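PDB 5YA6: flagellin B1, which is a flagellin that probably assembles into the filament of the archaellum, the archaeal swimming organelle, and binds a calcium ion. Local coordinates for residues B[34-39]-B[110-115]; B[43-48]-B[142-147]; B[49-54]-B[62-67]. All coordinates share one frame; numbering follows the deposited sequence.

Contact 1. Residues B[34-39]-B[110-115]. With CA (calcium ion), chain D.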
ATOM      1  N   ILE B  34       0.450   8.808 -11.813  1.00 11.49           N
ATOM      2  CA  ILE B  34       1.181   7.572 -11.496  1.00 11.12           C
ATOM      3  C   ILE B  34       1.691   6.971 -12.776  1.00 10.70           C
ATOM      4  O   ILE B  34       0.891   6.547 -13.657  1.00 12.10           O
ATOM      5  CB  ILE B  34       0.270   6.573 -10.748  1.00 11.35           C
ATOM      6  CG1 ILE B  34      -0.271   7.243  -9.483  1.00 11.01           C
ATOM      7  CG2 ILE B  34       0.966   5.252 -10.529  1.00 10.73           C
ATOM      8  CD1 ILE B  34      -1.484   6.513  -8.897  1.00 11.42           C
ATOM      9  N   TYR B  35       2.999   6.945 -12.937  1.00 10.82           N
ATOM     10  CA  TYR B  35       3.604   6.480 -14.198  1.00 11.39           C
ATOM     11  C   TYR B  35       3.911   4.995 -14.138  1.00 11.92           C
ATOM     12  O   TYR B  35       4.410   4.488 -13.144  1.00 11.41           O
ATOM     13  CB  TYR B  35       4.867   7.226 -14.550  1.00 12.90           C
ATOM     14  CG  TYR B  35       4.606   8.722 -14.796  1.00 13.19           C
ATOM     15  CD1 TYR B  35       4.464   9.631 -13.772  1.00 13.85           C
ATOM     16  CD2 TYR B  35       4.568   9.225 -16.090  1.00 15.38           C
ATOM     17  CE1 TYR B  35       4.216  10.976 -14.000  1.00 13.09           C
ATOM     18  CE2 TYR B  35       4.319  10.576 -16.334  1.00 14.55           C
ATOM     19  CZ  TYR B  35       4.176  11.453 -15.295  1.00 14.33           C
ATOM     20  OH  TYR B  35       3.901  12.794 -15.574  1.00 16.03           O
ATOM     21  N   ILE B  36       3.466   4.327 -15.204  1.00 10.55           N
ATOM     22  CA  ILE B  36       3.417   2.862 -15.345  0.50 11.98           C
ATOM     23  C   ILE B  36       4.096   2.400 -16.659  1.00 11.63           C
ATOM     24  O   ILE B  36       3.917   3.031 -17.688  1.00 12.53           O
ATOM     25  CB  ILE B  36       1.952   2.405 -15.385  0.50 11.59           C
ATOM     26  CG1 ILE B  36       1.232   2.786 -14.065  0.50 12.47           C
ATOM     27  CG2 ILE B  36       1.855   0.939 -15.739  0.50 12.03           C
ATOM     28  CD1 ILE B  36       1.743   2.024 -12.848  0.50 12.34           C
ATOM     29  N   THR B  37       4.844   1.308 -16.615  1.00 12.35           N
ATOM     30  CA  THR B  37       5.409   0.667 -17.786  1.00 13.37           C
ATOM     31  C   THR B  37       5.376  -0.845 -17.548  1.00 13.79           C
ATOM     32  O   THR B  37       5.426  -1.286 -16.403  1.00 14.00           O
ATOM     33  CB  THR B  37       6.846   1.157 -18.104  1.00 14.60           C
ATOM     34  OG1 THR B  37       7.240   0.797 -19.449  1.00 15.37           O
ATOM     35  CG2 THR B  37       7.842   0.575 -17.150  1.00 13.65           C
ATOM     36  N   PRO B  38       5.303  -1.643 -18.598  1.00 12.81           N
ATOM     37  CA  PRO B  38       5.364  -3.107 -18.359  1.00 14.39           C
ATOM     38  C   PRO B  38       6.715  -3.562 -17.778  1.00 14.51           C
ATOM     39  O   PRO B  38       7.749  -2.988 -18.091  1.00 15.93           O
ATOM     40  CB  PRO B  38       5.124  -3.719 -19.732  1.00 13.95           C
ATOM     41  CG  PRO B  38       4.381  -2.642 -20.506  1.00 15.19           C
ATOM     42  CD  PRO B  38       4.999  -1.349 -19.992  1.00 13.29           C
ATOM     43  N   ASN B  39       6.670  -4.633 -16.999  1.00 14.73           N
ATOM     44  CA  ASN B  39       7.901  -5.350 -16.621  1.00 17.10           C
ATOM     45  C   ASN B  39       8.662  -5.753 -17.906  1.00 17.58           C
ATOM     46  O   ASN B  39       8.069  -6.148 -18.866  1.00 18.42           O
ATOM     47  CB  ASN B  39       7.566  -6.557 -15.734  1.00 16.92           C
ATOM     48  CG  ASN B  39       6.952  -6.167 -14.381  1.00 17.86           C
ATOM     49  OD1 ASN B  39       7.155  -5.049 -13.902  1.00 18.81           O
ATOM     50  ND2 ASN B  39       6.193  -7.077 -13.778  1.00 19.61           N
ATOM     51  N   GLY B 110      -6.530   0.726 -25.019  1.00 17.26           N
ATOM     52  CA  GLY B 110      -6.450   0.269 -23.610  1.00 17.41           C
ATOM     53  C   GLY B 110      -5.481  -0.897 -23.396  1.00 18.43           C
ATOM     54  O   GLY B 110      -5.654  -1.658 -22.424  1.00 18.57           O
ATOM     55  N   VAL B 111      -4.493  -1.057 -24.276  1.00 16.28           N
ATOM     56  CA  VAL B 111      -3.520  -2.153 -24.222  1.00 16.08           C
ATOM     57  C   VAL B 111      -2.126  -1.564 -24.102  1.00 13.28           C
ATOM     58  O   VAL B 111      -1.680  -0.778 -24.933  1.00 13.88           O
ATOM     59  CB  VAL B 111      -3.557  -3.084 -25.451  1.00 16.92           C
ATOM     60  CG1 VAL B 111      -2.400  -4.094 -25.373  1.00 19.42           C
ATOM     61  CG2 VAL B 111      -4.860  -3.838 -25.521  1.00 17.36           C
ATOM     62  N   ILE B 112      -1.398  -2.000 -23.061  1.00 13.27           N
ATOM     63  CA  ILE B 112      -0.012  -1.533 -22.804  1.00 12.88           C
ATOM     64  C   ILE B 112       0.959  -2.654 -23.190  1.00 14.36           C
ATOM     65  O   ILE B 112       0.741  -3.788 -22.792  1.00 14.65           O
ATOM     66  CB  ILE B 112       0.218  -1.040 -21.332  1.00 13.09           C
ATOM     67  CG1 ILE B 112       1.451  -0.152 -21.201  1.00 13.23           C
ATOM     68  CG2 ILE B 112       0.136  -2.169 -20.301  1.00 13.25           C
ATOM     69  CD1 ILE B 112       1.633   0.479 -19.865  1.00 13.66           C
ATOM     70  N   ASN B 113       1.929  -2.333 -24.039  1.00 15.48           N
ATOM     71  CA  ASN B 113       2.888  -3.337 -24.482  1.00 16.46           C
ATOM     72  C   ASN B 113       4.284  -2.831 -24.467  1.00 18.35           C
ATOM     73  O   ASN B 113       4.561  -1.779 -23.998  1.00 16.99           O
ATOM     74  CB  ASN B 113       2.418  -4.002 -25.771  1.00 17.78           C
ATOM     75  CG  ASN B 113       2.363  -3.082 -26.950  1.00 18.57           C
ATOM     76  OD1 ASN B 113       2.917  -2.025 -26.938  1.00 18.51           O
ATOM     77  ND2 ASN B 113       1.652  -3.494 -27.989  1.00 20.90           N
ATOM     78  N   LYS B 114       5.202  -3.693 -24.861  1.00 21.11           N
ATOM     79  CA  LYS B 114       6.604  -3.412 -24.678  1.00 21.47           C
ATOM     80  C   LYS B 114       7.008  -1.977 -25.048  1.00 21.03           C
ATOM     81  O   LYS B 114       6.737  -1.508 -26.180  1.00 22.32           O
ATOM     82  CB  LYS B 114       7.413  -4.427 -25.531  1.00 22.50           C
ATOM     83  CG  LYS B 114       8.910  -4.150 -25.479  1.00 24.00           C
ATOM     84  CD  LYS B 114       9.692  -5.199 -26.258  1.00 27.85           C
ATOM     85  CE  LYS B 114      11.171  -4.802 -26.308  1.00 30.58           C
ATOM     86  NZ  LYS B 114      11.997  -5.826 -26.996  1.00 35.57           N
ATOM     87  N   GLY B 115       7.712  -1.348 -24.128  1.00 20.27           N
ATOM     88  CA  GLY B 115       8.238  -0.016 -24.281  1.00 21.07           C
ATOM     89  C   GLY B 115       7.281   1.111 -23.868  1.00 20.46           C
ATOM     90  O   GLY B 115       7.705   2.275 -23.755  1.00 21.08           O
TER
HETATM   91 CA    CA D 301       2.239   0.180 -27.428  1.00 17.45          CA
HETATM   92  O   HOH W   1       4.305   0.175 -28.741  1.00 18.74           O
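With CG1 anti to the backbone N (chi1 -161°) and CD1 continuing the extended chain (chi2 173°), Ile112 sends its long branch straight at the pyrrolidine ring of Pro38. The two side chains meet at a slant: Ile112 CD1 lies 3.8 Å from Pro38 CD, and Ile112 CG1 sits 3.9 Å from Pro38 CG. The same CG of Pro38 also rests 3.6 Å from the carbonyl oxygen Asn113 O, so the ring is touched by both side chain and backbone. Were Pro38 an alanine, CG and CD would be gone, and the Ile112 branch would probably lose its partner on this side, with a gap opened beside Asn113 O. From the next residue along, the side chain of Asn113 leaves its backbone away from strand 28-38, and Asn113 OD1 binds the calcium ion at 2.4 Å, in a site it shares with Asp102, Asp104, Ser106, Asp116 and a water. The contact thus seats the calcium-binding loop on the end of strand 28-38, where Thr37 OG1 is hydrogen-bonded to Asp116 O; strand 13-23 flanks it through Leu13, which touches Ile112, while strand 117-123 pairs with Ile36.

Contact 2. Residues B[43-48]-B[142-147]; sequences APIDLK and FQPEFG
Leu47, Pro144 and Ile45 join two parts of the beta-sheet domain of this archaeal flagellin: the short strand 45-46 with the Asx turn that Asp46 begins, and the loop that leaves strand 137-143. The Pro144 ring meets both Ile45 CG2 and Leu47 CD2, which are themselves adjacent. Its CB and CG face the CG2 branch of Ile45, at 3.6 Å from Pro144 CB to Ile45 CG2, and the side chains cross at a slant. That methyl is anti to the backbone N of Ile45 (chi1 -64° places CG1 beside the N instead), which carries it to the proline. Leu47 reaches across with a single methyl, CD2, which stands 4.2 Å from Pro144 CG and 3.9 Å from Phe142 CE2, its side chain running roughly perpendicular to that of Phe142. Leu13 of strand 13-23 touches all four of these apolar residues, and Tyr95 meets the Phe142 ring edge-to-face.

Beside these apolar groups, waters join the two segments. Asp46 O accepts from two waters, one of which accepts from Phe146 N and the other from Glu145 N, while a third water donates to both Asp46 OD2 and Glu145 OE2 and probably eases the proximity of their like charges. In the Asx turn, Asp46 OD1 takes Lys48 N at 3.0 Å and the salt-bridging Lys48 NZ at 2.7 Å, the two donors arriving from opposite faces of the carboxylate plane.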
ATOM      1  N   ALA B  43       4.298  -9.927 -21.757  1.00 18.63           N
ATOM      2  CA  ALA B  43       3.334  -9.969 -22.807  1.00 17.99           C
ATOM      3  C   ALA B  43       2.443  -8.691 -22.722  1.00 18.29           C
ATOM      4  O   ALA B  43       2.499  -7.954 -21.734  1.00 17.43           O
ATOM      5  CB  ALA B  43       2.497 -11.195 -22.689  1.00 20.75           C
ATOM      6  N   PRO B  44       1.680  -8.397 -23.771  1.00 16.71           N
ATOM      7  CA  PRO B  44       0.756  -7.265 -23.686  1.00 16.74           C
ATOM      8  C   PRO B  44      -0.257  -7.446 -22.576  1.00 16.42           C
ATOM      9  O   PRO B  44      -0.731  -8.558 -22.302  1.00 17.75           O
ATOM     10  CB  PRO B  44       0.098  -7.246 -25.058  1.00 19.57           C
ATOM     11  CG  PRO B  44       1.192  -7.801 -25.962  1.00 17.97           C
ATOM     12  CD  PRO B  44       1.815  -8.878 -25.155  1.00 17.31           C
ATOM     13  N   ILE B  45      -0.651  -6.325 -21.976  1.00 13.73           N
ATOM     14  CA  ILE B  45      -1.599  -6.306 -20.879  1.00 13.35           C
ATOM     15  C   ILE B  45      -2.760  -5.346 -21.168  1.00 12.90           C
ATOM     16  O   ILE B  45      -2.560  -4.166 -21.463  1.00 14.52           O
ATOM     17  CB  ILE B  45      -0.888  -5.871 -19.606  1.00 13.63           C
ATOM     18  CG1 ILE B  45       0.178  -6.925 -19.232  1.00 15.32           C
ATOM     19  CG2 ILE B  45      -1.866  -5.739 -18.408  1.00 14.29           C
ATOM     20  CD1 ILE B  45       1.183  -6.355 -18.280  1.00 17.05           C
ATOM     21  N   ASP B  46      -3.966  -5.855 -21.039  1.00 14.27           N
ATOM     22  CA  ASP B  46      -5.177  -5.058 -21.213  1.00 15.40           C
ATOM     23  C   ASP B  46      -5.385  -4.266 -19.910  1.00 14.30           C
ATOM     24  O   ASP B  46      -5.497  -4.888 -18.825  1.00 15.74           O
ATOM     25  CB  ASP B  46      -6.358  -6.019 -21.459  1.00 17.99           C
ATOM     26  CG  ASP B  46      -7.696  -5.327 -21.611  1.00 22.48           C
ATOM     27  OD1 ASP B  46      -7.741  -4.107 -21.774  1.00 17.79           O
ATOM     28  OD2 ASP B  46      -8.734  -6.060 -21.556  1.00 26.57           O
ATOM     29  N   LEU B  47      -5.476  -2.932 -20.008  1.00 11.96           N
ATOM     30  CA  LEU B  47      -5.709  -2.031 -18.859  1.00 13.16           C
ATOM     31  C   LEU B  47      -7.163  -1.764 -18.560  1.00 13.02           C
ATOM     32  O   LEU B  47      -7.515  -1.224 -17.508  1.00 13.11           O
ATOM     33  CB  LEU B  47      -4.972  -0.674 -19.068  1.00 13.16           C
ATOM     34  CG  LEU B  47      -3.446  -0.753 -19.170  1.00 13.92           C
ATOM     35  CD1 LEU B  47      -2.803   0.596 -19.185  1.00 14.82           C
ATOM     36  CD2 LEU B  47      -2.846  -1.556 -17.980  1.00 13.09           C
ATOM     37  N   LYS B  48      -8.063  -2.167 -19.484  1.00 14.68           N
ATOM     38  CA  LYS B  48      -9.419  -1.694 -19.404  1.00 14.33           C
ATOM     39  C   LYS B  48     -10.176  -2.185 -18.165  1.00 14.10           C
ATOM     40  O   LYS B  48     -11.043  -1.440 -17.691  1.00 16.39           O
ATOM     41  CB  LYS B  48     -10.194  -2.002 -20.720  1.00 15.59           C
ATOM     42  CG  LYS B  48      -9.718  -1.169 -21.879  1.00 16.57           C
ATOM     43  CD  LYS B  48     -10.380  -1.454 -23.231  1.00 18.77           C
ATOM     44  CE  LYS B  48     -10.162  -2.875 -23.766  1.00 19.69           C
ATOM     45  NZ  LYS B  48      -8.750  -3.140 -24.077  1.00 21.12           N
ATOM     46  N   PHE B 142      -1.668  -1.067  -8.568  1.00  9.96           N
ATOM     47  CA  PHE B 142      -2.413  -1.047  -9.854  1.00  9.87           C
ATOM     48  C   PHE B 142      -2.392  -2.428 -10.448  1.00  9.72           C
ATOM     49  O   PHE B 142      -1.344  -2.931 -10.840  1.00 10.79           O
ATOM     50  CB  PHE B 142      -1.781  -0.050 -10.794  1.00 10.14           C
ATOM     51  CG  PHE B 142      -2.583   0.136 -12.091  1.00 10.04           C
ATOM     52  CD1 PHE B 142      -3.907   0.465 -12.031  1.00 10.99           C
ATOM     53  CD2 PHE B 142      -1.968   0.033 -13.333  1.00 10.85           C
ATOM     54  CE1 PHE B 142      -4.645   0.650 -13.179  1.00 12.05           C
ATOM     55  CE2 PHE B 142      -2.711   0.254 -14.482  1.00 11.43           C
ATOM     56  CZ  PHE B 142      -4.032   0.565 -14.401  1.00 10.87           C
ATOM     57  N   GLN B 143      -3.572  -3.059 -10.466  1.00 10.54           N
ATOM     58  CA  GLN B 143      -3.711  -4.462 -10.739  1.00 10.96           C
ATOM     59  C   GLN B 143      -4.606  -4.691 -11.997  1.00 12.18           C
ATOM     60  O   GLN B 143      -5.811  -4.597 -11.930  1.00 12.33           O
ATOM     61  CB  GLN B 143      -4.378  -5.109  -9.540  1.00 12.02           C
ATOM     62  CG  GLN B 143      -4.519  -6.636  -9.706  1.00 11.99           C
ATOM     63  CD  GLN B 143      -3.226  -7.371  -9.846  1.00 12.14           C
ATOM     64  OE1 GLN B 143      -2.452  -7.530  -8.875  1.00 14.07           O
ATOM     65  NE2 GLN B 143      -2.942  -7.821 -11.092  1.00 15.42           N
ATOM     66  N   PRO B 144      -3.990  -5.009 -13.079  1.00 14.55           N
ATOM     67  CA  PRO B 144      -4.810  -5.461 -14.207  1.00 15.13           C
ATOM     68  C   PRO B 144      -5.403  -6.837 -13.940  1.00 17.86           C
ATOM     69  O   PRO B 144      -4.991  -7.565 -13.028  1.00 16.37           O
ATOM     70  CB  PRO B 144      -3.759  -5.582 -15.339  1.00 18.27           C
ATOM     71  CG  PRO B 144      -2.772  -4.547 -14.973  1.00 17.91           C
ATOM     72  CD  PRO B 144      -2.599  -4.901 -13.458  1.00 16.75           C
ATOM     73  N   GLU B 145      -6.327  -7.226 -14.786  1.00 17.15           N
ATOM     74  CA  GLU B 145      -6.927  -8.521 -14.612  1.00 17.73           C
ATOM     75  C   GLU B 145      -5.895  -9.642 -14.597  1.00 19.79           C
ATOM     76  O   GLU B 145      -5.981 -10.573 -13.745  1.00 18.76           O
ATOM     77  CB  GLU B 145      -7.988  -8.734 -15.674  1.00 18.33           C
ATOM     78  CG  GLU B 145      -8.691 -10.095 -15.532  1.00 20.95           C
ATOM     79  CD  GLU B 145      -9.750 -10.329 -16.605  1.00 25.62           C
ATOM     80  OE1 GLU B 145     -10.366 -11.445 -16.583  1.00 29.06           O
ATOM     81  OE2 GLU B 145      -9.992  -9.437 -17.452  1.00 26.95           O
ATOM     82  N   PHE B 146      -4.964  -9.568 -15.537  1.00 17.26           N
ATOM     83  CA  PHE B 146      -3.926 -10.563 -15.724  1.00 21.26           C
ATOM     84  C   PHE B 146      -2.563  -9.946 -15.459  1.00 21.21           C
ATOM     85  O   PHE B 146      -2.317  -8.753 -15.773  1.00 23.60           O
ATOM     86  CB  PHE B 146      -3.987 -11.136 -17.132  1.00 22.15           C
ATOM     87  CG  PHE B 146      -5.273 -11.836 -17.446  1.00 24.75           C
ATOM     88  CD1 PHE B 146      -5.567 -13.050 -16.869  1.00 26.76           C
ATOM     89  CD2 PHE B 146      -6.196 -11.272 -18.293  1.00 25.43           C
ATOM     90  CE1 PHE B 146      -6.753 -13.693 -17.152  1.00 28.35           C
ATOM     91  CE2 PHE B 146      -7.397 -11.884 -18.551  1.00 25.58           C
ATOM     92  CZ  PHE B 146      -7.677 -13.108 -18.004  1.00 28.03           C
ATOM     93  N   GLY B 147      -1.693 -10.720 -14.827  1.00 18.51           N
ATOM     94  CA  GLY B 147      -0.357 -10.316 -14.484  1.00 17.67           C
ATOM     95  C   GLY B 147      -0.178  -9.655 -13.119  1.00 17.53           C
ATOM     96  O   GLY B 147      -1.156  -9.462 -12.373  1.00 17.38           O
TER
HETATM   97  O   HOH W   2      -5.253  -7.663 -17.987  1.00 17.38           O
HETATM   98  O   HOH W   3      -7.442  -5.296 -16.911  1.00 18.83           O
HETATM   99  O   HOH W   4      -8.273  -7.693 -18.904  1.00 34.72           O

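Contact 3. Residues B[49-54]-B[62-67]; sequences NAKLFL and VLNYST
Leu52 and Leu63 form an antiparallel hydrogen-bonded pair in the beta hairpin of strands 51-56 and 59-69, whose short segments run at 156° to each other. Leu52 N donates to Leu63 O at 3.0 Å, almost straight, and Leu63 N returns the bond to Leu52 O. On one face of the hairpin the leucines pack together: Leu63 CB meets Leu52 CB, and farther out Leu63 CD1 reaches Leu54 CD1 at 4.1 Å. Tyr95 of the neighbouring strand 94-99 and Val122 of strand 117-123 both touch Leu52 and Leu63.

The other face carries Phe53, Val62, Lys51 and Asn64. Phe53, in the non-hydrogen-bonded pair with Val62, lies alongside it; its CD1 and CE1 are both 3.7 Å from Val62 CG2, and CE1 also meets Val62 CG1.

Lys51 can be followed outward: its CB lies 4.1 Å from Val62 CG1, and CG, set beside the backbone N by chi1 -70°, comes 3.7 Å from Asn64 OD1. The chain then runs extended through CD alongside Asn64, and CE and NZ both stay 4.1 Å from Asn64 OD1, not bonded to it. A bend at chi4 (51°) turns the ammonium back toward the loop just before its strand, where Lys51 NZ donates to Asn49 O at 3.2 Å. Beyond the pairs, where Ala50 is already loop, a water donates to Ala50 O at 2.8 Å and accepts from Tyr65 N.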
ATOM      1  N   ASN B  49      -9.839  -3.335 -17.559  1.00 17.05           N
ATOM      2  CA  ASN B  49     -10.467  -3.766 -16.273  1.00 19.35           C
ATOM      3  C   ASN B  49      -9.562  -3.609 -15.068  1.00 19.41           C
ATOM      4  O   ASN B  49      -9.840  -4.139 -14.000  1.00 19.00           O
ATOM      5  CB  ASN B  49     -10.873  -5.241 -16.411  1.00 24.61           C
ATOM      6  CG  ASN B  49     -11.923  -5.388 -17.428  1.00 31.21           C
ATOM      7  OD1 ASN B  49     -11.664  -5.836 -18.548  1.00 40.77           O
ATOM      8  ND2 ASN B  49     -13.094  -4.861 -17.116  1.00 34.34           N
ATOM      9  N   ALA B  50      -8.483  -2.868 -15.246  1.00 17.51           N
ATOM     10  CA  ALA B  50      -7.464  -2.745 -14.211  1.00 15.57           C
ATOM     11  C   ALA B  50      -7.987  -1.877 -13.100  1.00 15.65           C
ATOM     12  O   ALA B  50      -8.695  -0.870 -13.337  1.00 15.25           O
ATOM     13  CB  ALA B  50      -6.165  -2.179 -14.800  1.00 14.70           C
ATOM     14  N   LYS B  51      -7.676  -2.229 -11.845  1.00 14.13           N
ATOM     15  CA  LYS B  51      -8.173  -1.529 -10.720  1.00 15.77           C
ATOM     16  C   LYS B  51      -6.976  -0.914 -10.007  1.00 13.10           C
ATOM     17  O   LYS B  51      -5.932  -1.539  -9.916  1.00 14.13           O
ATOM     18  CB  LYS B  51      -8.922  -2.454  -9.794  1.00 19.18           C
ATOM     19  CG  LYS B  51     -10.268  -2.921 -10.405  1.00 24.20           C
ATOM     20  CD  LYS B  51     -10.835  -4.187  -9.801  1.00 29.91           C
ATOM     21  CE  LYS B  51     -12.206  -4.532 -10.406  1.00 35.05           C
ATOM     22  NZ  LYS B  51     -12.277  -4.553 -11.925  1.00 36.61           N
ATOM     23  N   LEU B  52      -7.158   0.313  -9.599  1.00 12.02           N
ATOM     24  CA  LEU B  52      -6.226   1.049  -8.817  1.00 11.46           C
ATOM     25  C   LEU B  52      -6.743   1.080  -7.373  1.00 11.80           C
ATOM     26  O   LEU B  52      -7.769   1.699  -7.064  1.00 11.80           O
ATOM     27  CB  LEU B  52      -6.049   2.442  -9.381  1.00 13.17           C
ATOM     28  CG  LEU B  52      -5.073   3.352  -8.614  1.00 13.44           C
ATOM     29  CD1 LEU B  52      -3.665   2.723  -8.612  1.00 14.38           C
ATOM     30  CD2 LEU B  52      -5.045   4.734  -9.216  1.00 15.22           C
ATOM     31  N   PHE B  53      -5.937   0.526  -6.461  1.00 12.92           N
ATOM     32  CA  PHE B  53      -6.246   0.486  -5.011  1.00 14.25           C
ATOM     33  C   PHE B  53      -5.386   1.486  -4.316  1.00 14.82           C
ATOM     34  O   PHE B  53      -4.187   1.479  -4.548  1.00 14.00           O
ATOM     35  CB  PHE B  53      -5.973  -0.955  -4.487  1.00 15.13           C
ATOM     36  CG  PHE B  53      -6.825  -2.038  -5.128  1.00 15.49           C
ATOM     37  CD1 PHE B  53      -8.060  -2.421  -4.588  1.00 18.45           C
ATOM     38  CD2 PHE B  53      -6.391  -2.702  -6.221  1.00 16.84           C
ATOM     39  CE1 PHE B  53      -8.851  -3.385  -5.220  1.00 17.93           C
ATOM     40  CE2 PHE B  53      -7.161  -3.688  -6.844  1.00 20.29           C
ATOM     41  CZ  PHE B  53      -8.393  -4.046  -6.324  1.00 19.17           C
ATOM     42  N   LEU B  54      -5.956   2.388  -3.551  1.00 14.10           N
ATOM     43  CA  LEU B  54      -5.201   3.363  -2.806  1.00 16.60           C
ATOM     44  C   LEU B  54      -5.674   3.458  -1.355  1.00 18.72           C
ATOM     45  O   LEU B  54      -6.811   3.838  -1.124  1.00 20.70           O
ATOM     46  CB  LEU B  54      -5.397   4.727  -3.406  1.00 18.36           C
ATOM     47  CG  LEU B  54      -4.843   4.939  -4.825  1.00 18.65           C
ATOM     48  CD1 LEU B  54      -5.299   6.300  -5.368  1.00 19.35           C
ATOM     49  CD2 LEU B  54      -3.334   4.877  -4.816  1.00 19.41           C
ATOM     50  N   VAL B  62     -11.016   2.068  -4.365  1.00 17.43           N
ATOM     51  CA  VAL B  62     -10.804   1.310  -5.572  1.00 17.89           C
ATOM     52  C   VAL B  62     -11.286   2.190  -6.728  1.00 17.11           C
ATOM     53  O   VAL B  62     -12.412   2.719  -6.697  1.00 18.41           O
ATOM     54  CB  VAL B  62     -11.592  -0.025  -5.621  1.00 21.18           C
ATOM     55  CG1 VAL B  62     -11.166  -0.884  -6.785  1.00 21.85           C
ATOM     56  CG2 VAL B  62     -11.374  -0.788  -4.314  1.00 24.18           C
ATOM     57  N   LEU B  63     -10.393   2.451  -7.669  1.00 15.54           N
ATOM     58  CA  LEU B  63     -10.692   3.283  -8.833  1.00 15.68           C
ATOM     59  C   LEU B  63     -10.634   2.483 -10.085  1.00 14.27           C
ATOM     60  O   LEU B  63      -9.733   1.652 -10.334  1.00 13.11           O
ATOM     61  CB  LEU B  63      -9.694   4.444  -8.973  1.00 16.34           C
ATOM     62  CG  LEU B  63      -9.624   5.550  -7.959  1.00 20.51           C
ATOM     63  CD1 LEU B  63      -9.033   5.112  -6.672  1.00 23.84           C
ATOM     64  CD2 LEU B  63      -8.759   6.693  -8.469  1.00 22.15           C
ATOM     65  N   ASN B  64     -11.584   2.779 -10.976  1.00 15.55           N
ATOM     66  CA  ASN B  64     -11.711   2.080 -12.235  1.00 16.90           C
ATOM     67  C   ASN B  64     -11.358   2.920 -13.457  1.00 15.49           C
ATOM     68  O   ASN B  64     -11.264   4.165 -13.339  1.00 13.98           O
ATOM     69  CB  ASN B  64     -13.156   1.558 -12.379  1.00 20.86           C
ATOM     70  CG  ASN B  64     -13.484   0.560 -11.274  1.00 23.56           C
ATOM     71  OD1 ASN B  64     -12.978  -0.559 -11.274  1.00 28.96           O
ATOM     72  ND2 ASN B  64     -14.286   0.980 -10.321  1.00 27.33           N
ATOM     73  N   TYR B  65     -11.143   2.267 -14.587  1.00 15.99           N
ATOM     74  CA  TYR B  65     -10.684   2.903 -15.813  1.00 16.05           C
ATOM     75  C   TYR B  65     -11.812   3.785 -16.389  1.00 16.86           C
ATOM     76  O   TYR B  65     -12.846   3.261 -16.776  1.00 20.47           O
ATOM     77  CB  TYR B  65     -10.266   1.803 -16.770  1.00 15.74           C
ATOM     78  CG  TYR B  65      -9.714   2.132 -18.135  1.00 15.19           C
ATOM     79  CD1 TYR B  65     -10.541   2.611 -19.170  1.00 13.73           C
ATOM     80  CD2 TYR B  65      -8.398   1.905 -18.435  1.00 14.83           C
ATOM     81  CE1 TYR B  65     -10.028   2.867 -20.403  1.00 13.63           C
ATOM     82  CE2 TYR B  65      -7.882   2.092 -19.704  1.00 14.56           C
ATOM     83  CZ  TYR B  65      -8.707   2.595 -20.720  1.00 14.04           C
ATOM     84  OH  TYR B  65      -8.167   2.740 -21.954  1.00 15.89           O
ATOM     85  N   SER B  66     -11.565   5.081 -16.523  1.00 14.84           N
ATOM     86  CA  SER B  66     -12.580   5.953 -17.150  1.00 15.91           C
ATOM     87  C   SER B  66     -12.397   6.030 -18.629  1.00 16.33           C
ATOM     88  O   SER B  66     -13.347   5.732 -19.398  1.00 20.24           O
ATOM     89  CB  SER B  66     -12.473   7.355 -16.563  1.00 17.74           C
ATOM     90  OG  SER B  66     -13.465   8.183 -17.148  1.00 21.30           O
ATOM     91  N   THR B  67     -11.236   6.484 -19.083  1.00 13.43           N
ATOM     92  CA  THR B  67     -10.910   6.583 -20.509  1.00 15.93           C
ATOM     93  C   THR B  67      -9.383   6.753 -20.711  1.00 14.52           C
ATOM     94  O   THR B  67      -8.595   6.779 -19.689  1.00 15.09           O
ATOM     95  CB  THR B  67     -11.705   7.716 -21.207  1.00 16.00           C
ATOM     96  OG1 THR B  67     -11.530   7.606 -22.620  1.00 16.72           O
ATOM     97  CG2 THR B  67     -11.198   9.104 -20.682  1.00 15.07           C
TER
HETATM   98  O   HOH W   5     -11.162  -0.685 -14.658  1.00 28.27           O

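In the fold
The three contacts form a continuous series across the fold, with the calcium site at one end. Contacts 1 and 2, with centres 9 Å apart, share the small antiparallel sheet of strands 45-46 and 111-112: Ile112 N lies 2.9 Å from Ile45 O, a probable hydrogen bond. Contact 2 passes into contact 3, 11 Å away between centres, where Gln143 N is 2.9 Å from Lys51 O in the large sheet and Phe142 packs on Ala50. Contacts 1 and 3 are 15 Å apart between centres but still meet, Ile34 CD1 touching Leu52 CD2. Only contact 1 contributes a calcium ligand; the side chain of Leu47 is about 10 Å from the ion and that of Tyr65 about 12 Å.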